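Local coordinates for protein Exo-1,5-alpha-L-arabinofuranobiosidase (Gibberella zeae, PDB 2YDT) that probably hydrolyses alpha-L-arabinofuranosidic linkages, as an exo-acting enzyme on alpha-1,5-linked arabinan that would release arabinobiose units, at residues F330-A342 and N352-V364. Numbering follows the deposited sequence.
With MN (manganese (II) ion), chain J; MN (manganese (II) ion), chain K; SO4 (sulfate ion), chain D.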
loop_
_atom_site.group_PDB
_atom_site.type_symbol
_atom_site.label_atom_id
_atom_site.label_comp_id
_atom_site.label_asym_id
_atom_site.label_seq_id
_atom_site.Cartn_x
_atom_site.Cartn_y
_atom_site.Cartn_z
ATOM N N PHE A 330 -14.806 6.285 -1.252
ATOM C CA PHE A 330 -16.056 5.538 -1.172
ATOM C C PHE A 330 -16.845 5.648 -2.456
ATOM O O PHE A 330 -17.044 6.766 -2.957
ATOM C CB PHE A 330 -16.938 6.073 -0.029
ATOM C CG PHE A 330 -16.398 5.790 1.371
ATOM C CD1 PHE A 330 -16.883 4.719 2.095
ATOM C CD2 PHE A 330 -15.409 6.577 1.942
ATOM C CE1 PHE A 330 -16.396 4.437 3.414
ATOM C CE2 PHE A 330 -14.922 6.280 3.225
ATOM C CZ PHE A 330 -15.439 5.234 3.953
ATOM N N GLN A 331 -17.271 4.500 -2.955
ATOM C CA GLN A 331 -17.913 4.402 -4.278
ATOM C C GLN A 331 -19.153 5.311 -4.348
ATOM O O GLN A 331 -19.355 6.006 -5.343
ATOM C CB GLN A 331 -18.248 2.903 -4.611
ATOM C CG GLN A 331 -19.275 2.206 -3.660
ATOM C CD GLN A 331 -19.131 0.655 -3.384
ATOM O OE1 GLN A 331 -18.182 -0.028 -3.796
ATOM N NE2 GLN A 331 -20.114 0.127 -2.662
ATOM N N LYS A 332 -19.943 5.319 -3.292
ATOM C CA LYS A 332 -21.236 6.016 -3.299
ATOM C C LYS A 332 -21.144 7.461 -2.926
ATOM O O LYS A 332 -22.127 8.191 -3.060
ATOM C CB LYS A 332 -22.211 5.318 -2.353
ATOM C CG LYS A 332 -22.342 3.852 -2.705
ATOM C CD LYS A 332 -23.749 3.365 -2.865
ATOM C CE LYS A 332 -24.424 3.205 -1.504
ATOM N NZ LYS A 332 -25.649 2.328 -1.573
ATOM N N ASP A 333 -19.993 7.893 -2.433
ATOM C CA ASP A 333 -19.795 9.316 -2.143
ATOM C C ASP A 333 -18.331 9.658 -2.282
ATOM O O ASP A 333 -17.560 9.591 -1.326
ATOM C CB ASP A 333 -20.339 9.721 -0.772
ATOM C CG ASP A 333 -20.333 11.263 -0.575
ATOM O OD1 ASP A 333 -19.706 11.996 -1.395
ATOM O OD2 ASP A 333 -20.965 11.745 0.404
ATOM N N PRO A 334 -17.934 10.043 -3.480
ATOM C CA PRO A 334 -16.560 10.389 -3.806
ATOM C C PRO A 334 -15.951 11.523 -2.958
ATOM O O PRO A 334 -14.742 11.687 -2.956
ATOM C CB PRO A 334 -16.663 10.831 -5.259
ATOM C CG PRO A 334 -17.844 10.109 -5.787
ATOM C CD PRO A 334 -18.802 10.072 -4.676
ATOM N N ASP A 335 -16.779 12.314 -2.268
ATOM C CA ASP A 335 -16.281 13.345 -1.347
ATOM C C ASP A 335 -15.669 12.731 -0.080
ATOM O O ASP A 335 -14.833 13.345 0.538
ATOM C CB ASP A 335 -17.453 14.260 -0.954
ATOM C CG ASP A 335 -17.024 15.542 -0.285
ATOM O OD1 ASP A 335 -15.867 15.986 -0.373
ATOM O OD2 ASP A 335 -17.914 16.174 0.336
ATOM N N LEU A 336 -16.071 11.523 0.271
ATOM C CA LEU A 336 -15.595 10.889 1.514
ATOM C C LEU A 336 -14.238 10.211 1.289
ATOM O O LEU A 336 -14.041 9.487 0.279
ATOM C CB LEU A 336 -16.598 9.855 2.015
ATOM C CG LEU A 336 -17.938 10.395 2.553
ATOM C CD1 LEU A 336 -18.879 9.195 2.929
ATOM C CD2 LEU A 336 -17.685 11.342 3.706
ATOM N N LEU A 337 -13.338 10.411 2.241
ATOM C CA LEU A 337 -12.004 9.833 2.178
ATOM C C LEU A 337 -11.671 9.201 3.534
ATOM O O LEU A 337 -11.670 9.889 4.552
ATOM C CB LEU A 337 -10.979 10.903 1.838
ATOM C CG LEU A 337 -9.496 10.472 1.800
ATOM C CD1 LEU A 337 -9.165 9.677 0.498
ATOM C CD2 LEU A 337 -8.576 11.679 1.921
ATOM N N MET A 338 -11.343 7.900 3.525
ATOM C CA MET A 338 -10.832 7.251 4.754
ATOM C C MET A 338 -9.316 7.303 4.749
ATOM O O MET A 338 -8.676 7.082 3.695
ATOM C CB MET A 338 -11.314 5.792 4.838
ATOM C CG MET A 338 -10.642 4.998 5.937
ATOM S SD MET A 338 -11.335 3.296 6.064
ATOM C CE MET A 338 -12.612 3.716 7.104
ATOM N N ILE A 339 -8.740 7.607 5.916
ATOM C CA ILE A 339 -7.318 7.664 6.142
ATOM C C ILE A 339 -7.041 6.706 7.306
ATOM O O ILE A 339 -7.630 6.849 8.395
ATOM C CB ILE A 339 -6.831 9.098 6.514
ATOM C CG1 ILE A 339 -7.447 10.112 5.540
ATOM C CG2 ILE A 339 -5.298 9.142 6.559
ATOM C CD1 ILE A 339 -7.229 11.571 5.932
ATOM N N MET A 340 -6.203 5.670 7.072
ATOM C CA MET A 340 -6.052 4.542 8.000
ATOM C C MET A 340 -4.578 4.334 8.271
ATOM O O MET A 340 -3.750 4.359 7.359
ATOM C CB MET A 340 -6.617 3.257 7.386
ATOM C CG MET A 340 -6.683 2.051 8.332
ATOM S SD MET A 340 -7.017 0.563 7.349
ATOM C CE MET A 340 -7.206 -0.644 8.646
ATOM N N GLY A 341 -4.224 4.140 9.543
ATOM C CA GLY A 341 -2.848 3.901 9.923
ATOM C C GLY A 341 -2.677 2.936 11.056
ATOM O O GLY A 341 -3.644 2.641 11.800
ATOM N N ALA A 342 -1.449 2.408 11.149
ATOM C CA ALA A 342 -1.101 1.489 12.230
ATOM C C ALA A 342 0.191 1.902 12.909
ATOM O O ALA A 342 0.959 1.073 13.387
ATOM C CB ALA A 342 -1.102 0.016 11.765
ATOM N N ASN A 352 1.727 1.897 19.269
ATOM C CA ASN A 352 0.982 1.792 17.983
ATOM C C ASN A 352 -0.385 1.168 18.191
ATOM O O ASN A 352 -0.558 0.184 18.946
ATOM C CB ASN A 352 1.698 0.970 16.908
ATOM C CG ASN A 352 2.913 1.638 16.317
ATOM O OD1 ASN A 352 3.282 2.800 16.651
ATOM N ND2 ASN A 352 3.584 0.898 15.411
ATOM N N THR A 353 -1.379 1.727 17.495
ATOM C CA THR A 353 -2.696 1.125 17.397
ATOM C C THR A 353 -3.105 1.252 15.919
ATOM O O THR A 353 -2.534 2.075 15.181
ATOM C CB THR A 353 -3.753 1.856 18.244
ATOM O OG1 THR A 353 -3.879 3.218 17.755
ATOM C CG2 THR A 353 -3.329 1.837 19.754
ATOM N N VAL A 354 -4.094 0.474 15.543
ATOM C CA VAL A 354 -4.738 0.585 14.205
ATOM C C VAL A 354 -5.941 1.524 14.361
ATOM O O VAL A 354 -6.788 1.309 15.205
ATOM C CB VAL A 354 -5.188 -0.797 13.644
ATOM C CG1 VAL A 354 -5.668 -0.614 12.173
ATOM C CG2 VAL A 354 -4.034 -1.834 13.784
ATOM N N SER A 355 -6.001 2.578 13.548
ATOM C CA SER A 355 -7.122 3.493 13.658
ATOM C C SER A 355 -7.427 4.132 12.309
ATOM O O SER A 355 -6.664 3.975 11.360
ATOM C CB SER A 355 -6.815 4.595 14.665
ATOM O OG SER A 355 -5.800 5.483 14.204
ATOM N N ALA A 356 -8.551 4.858 12.221
ATOM C CA ALA A 356 -8.906 5.518 10.953
ATOM C C ALA A 356 -9.746 6.750 11.231
ATOM O O ALA A 356 -10.365 6.867 12.297
ATOM C CB ALA A 356 -9.659 4.582 10.027
ATOM N N SER A 357 -9.769 7.632 10.241
ATOM C CA SER A 357 -10.698 8.758 10.189
ATOM C C SER A 357 -11.370 8.762 8.815
ATOM O O SER A 357 -10.777 8.310 7.837
ATOM C CB SER A 357 -9.927 10.065 10.346
ATOM O OG SER A 357 -9.265 10.181 11.591
ATOM N N VAL A 358 -12.593 9.308 8.731
ATOM C CA VAL A 358 -13.231 9.573 7.455
ATOM C C VAL A 358 -13.510 11.075 7.433
ATOM O O VAL A 358 -14.146 11.591 8.356
ATOM C CB VAL A 358 -14.504 8.770 7.235
ATOM C CG1 VAL A 358 -15.294 9.321 6.017
ATOM C CG2 VAL A 358 -14.166 7.292 7.071
ATOM N N VAL A 359 -12.991 11.734 6.422
ATOM C CA VAL A 359 -13.128 13.199 6.208
ATOM C C VAL A 359 -13.837 13.450 4.884
ATOM O O VAL A 359 -13.968 12.562 4.050
ATOM C CB VAL A 359 -11.785 13.898 6.181
ATOM C CG1 VAL A 359 -11.022 13.652 7.480
ATOM C CG2 VAL A 359 -10.934 13.475 4.943
ATOM N N ARG A 360 -14.364 14.668 4.704
ATOM C CA ARG A 360 -14.870 15.120 3.435
ATOM C C ARG A 360 -13.875 16.079 2.787
ATOM O O ARG A 360 -13.450 17.061 3.396
ATOM C CB ARG A 360 -16.225 15.883 3.629
ATOM C CG ARG A 360 -17.387 15.009 3.754
ATOM C CD ARG A 360 -18.733 15.797 3.725
ATOM N NE ARG A 360 -19.768 14.827 3.989
ATOM C CZ ARG A 360 -20.264 13.992 3.086
ATOM N NH1 ARG A 360 -19.917 14.080 1.813
ATOM N NH2 ARG A 360 -21.149 13.105 3.452
ATOM N N LEU A 361 -13.557 15.843 1.521
ATOM C CA LEU A 361 -12.608 16.650 0.804
ATOM C C LEU A 361 -13.197 18.063 0.638
ATOM O O LEU A 361 -12.441 19.033 0.705
ATOM C CB LEU A 361 -12.295 16.033 -0.557
ATOM C CG LEU A 361 -11.445 14.774 -0.487
ATOM C CD1 LEU A 361 -11.423 14.083 -1.873
ATOM C CD2 LEU A 361 -10.040 15.118 0.044
ATOM N N SER A 362 -14.525 18.132 0.486
ATOM C CA SER A 362 -15.235 19.437 0.393
ATOM C C SER A 362 -14.999 20.307 1.633
ATOM O O SER A 362 -15.081 21.546 1.561
ATOM C CB SER A 362 -16.730 19.231 0.152
ATOM O OG SER A 362 -17.395 18.554 1.187
ATOM N N GLU A 363 -14.668 19.687 2.765
ATOM C CA GLU A 363 -14.377 20.425 4.005
ATOM C C GLU A 363 -12.895 20.611 4.283
ATOM O O GLU A 363 -12.446 21.675 4.698
ATOM C CB GLU A 363 -15.062 19.719 5.176
ATOM C CG GLU A 363 -16.549 19.508 4.883
ATOM C CD GLU A 363 -17.333 18.845 5.990
ATOM O OE1 GLU A 363 -16.769 17.955 6.663
ATOM O OE2 GLU A 363 -18.536 19.194 6.174
ATOM N N VAL A 364 -12.113 19.553 4.058
ATOM C CA VAL A 364 -10.669 19.594 4.194
ATOM C C VAL A 364 -9.982 20.563 3.233
ATOM O O VAL A 364 -8.970 21.188 3.591
ATOM C CB VAL A 364 -10.107 18.146 4.006
ATOM C CG1 VAL A 364 -8.609 18.163 3.814
ATOM C CG2 VAL A 364 -10.521 17.289 5.214
HETATM MN MN MN J . -16.545 -0.617 -5.439
HETATM MN MN MN K . -19.981 18.671 7.440
HETATM S S SO4 D . -21.219 14.034 7.372
HETATM O O1 SO4 D . -21.558 12.947 6.475
HETATM O O2 SO4 D . -20.312 14.976 6.773
HETATM O O3 SO4 D . -22.490 14.607 7.818
HETATM O O4 SO4 D . -20.637 13.550 8.624
HETATM O O HOH W 1 -18.693 16.740 7.809
HETATM O O HOH W 2 -15.852 -2.432 -4.386
HETATM O O HOH W 3 -15.386 0.479 -3.952
HETATM O O HOH W 4 -15.238 -0.806 -6.736
HETATM O O HOH W 5 -21.338 17.448 6.480
#
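D335 and R360 meet where strand 354-360 runs into the short helix 361-364, beside the start of its antiparallel neighbour 336-341. The D335 carboxylate uses both syn lone pairs on S362, OD1 taking its backbone N at 2.7 Å and OD2 its OG at 2.6 Å. On its anti side, 33° out of plane, OD2 also receives R360 NH1 at 3.3 Å. The same R360 NH1 reaches D333 OD2 at 2.9 Å, with an N-H...O angle of 159°. The other edge of the guanidinium turns to a sulfate ion, R360 NE bonding its O2 at 2.8 Å and R360 NH2 its O1, while L336 CD2 lies over the centre of one face. D333 is itself steadied by an Asx turn, OD1 accepting from D335 N. Beyond this cluster, paired backbone bonds join L337 to V359, I339 to S357 and G341 to S355. L336, M338 and M340 share one face with V358 and A356; M338, bent at its thioether (chi3 -87°), brings CE to V358 CG2 at 3.9 Å. Strands 11-17 and 326-330 flank the pair, completing a four-stranded blade of the six-bladed propeller, with first and last strands of the chain side by side. Two carboxylates sharing one guanidinium probably remain ionised, tying the turn to the helix start.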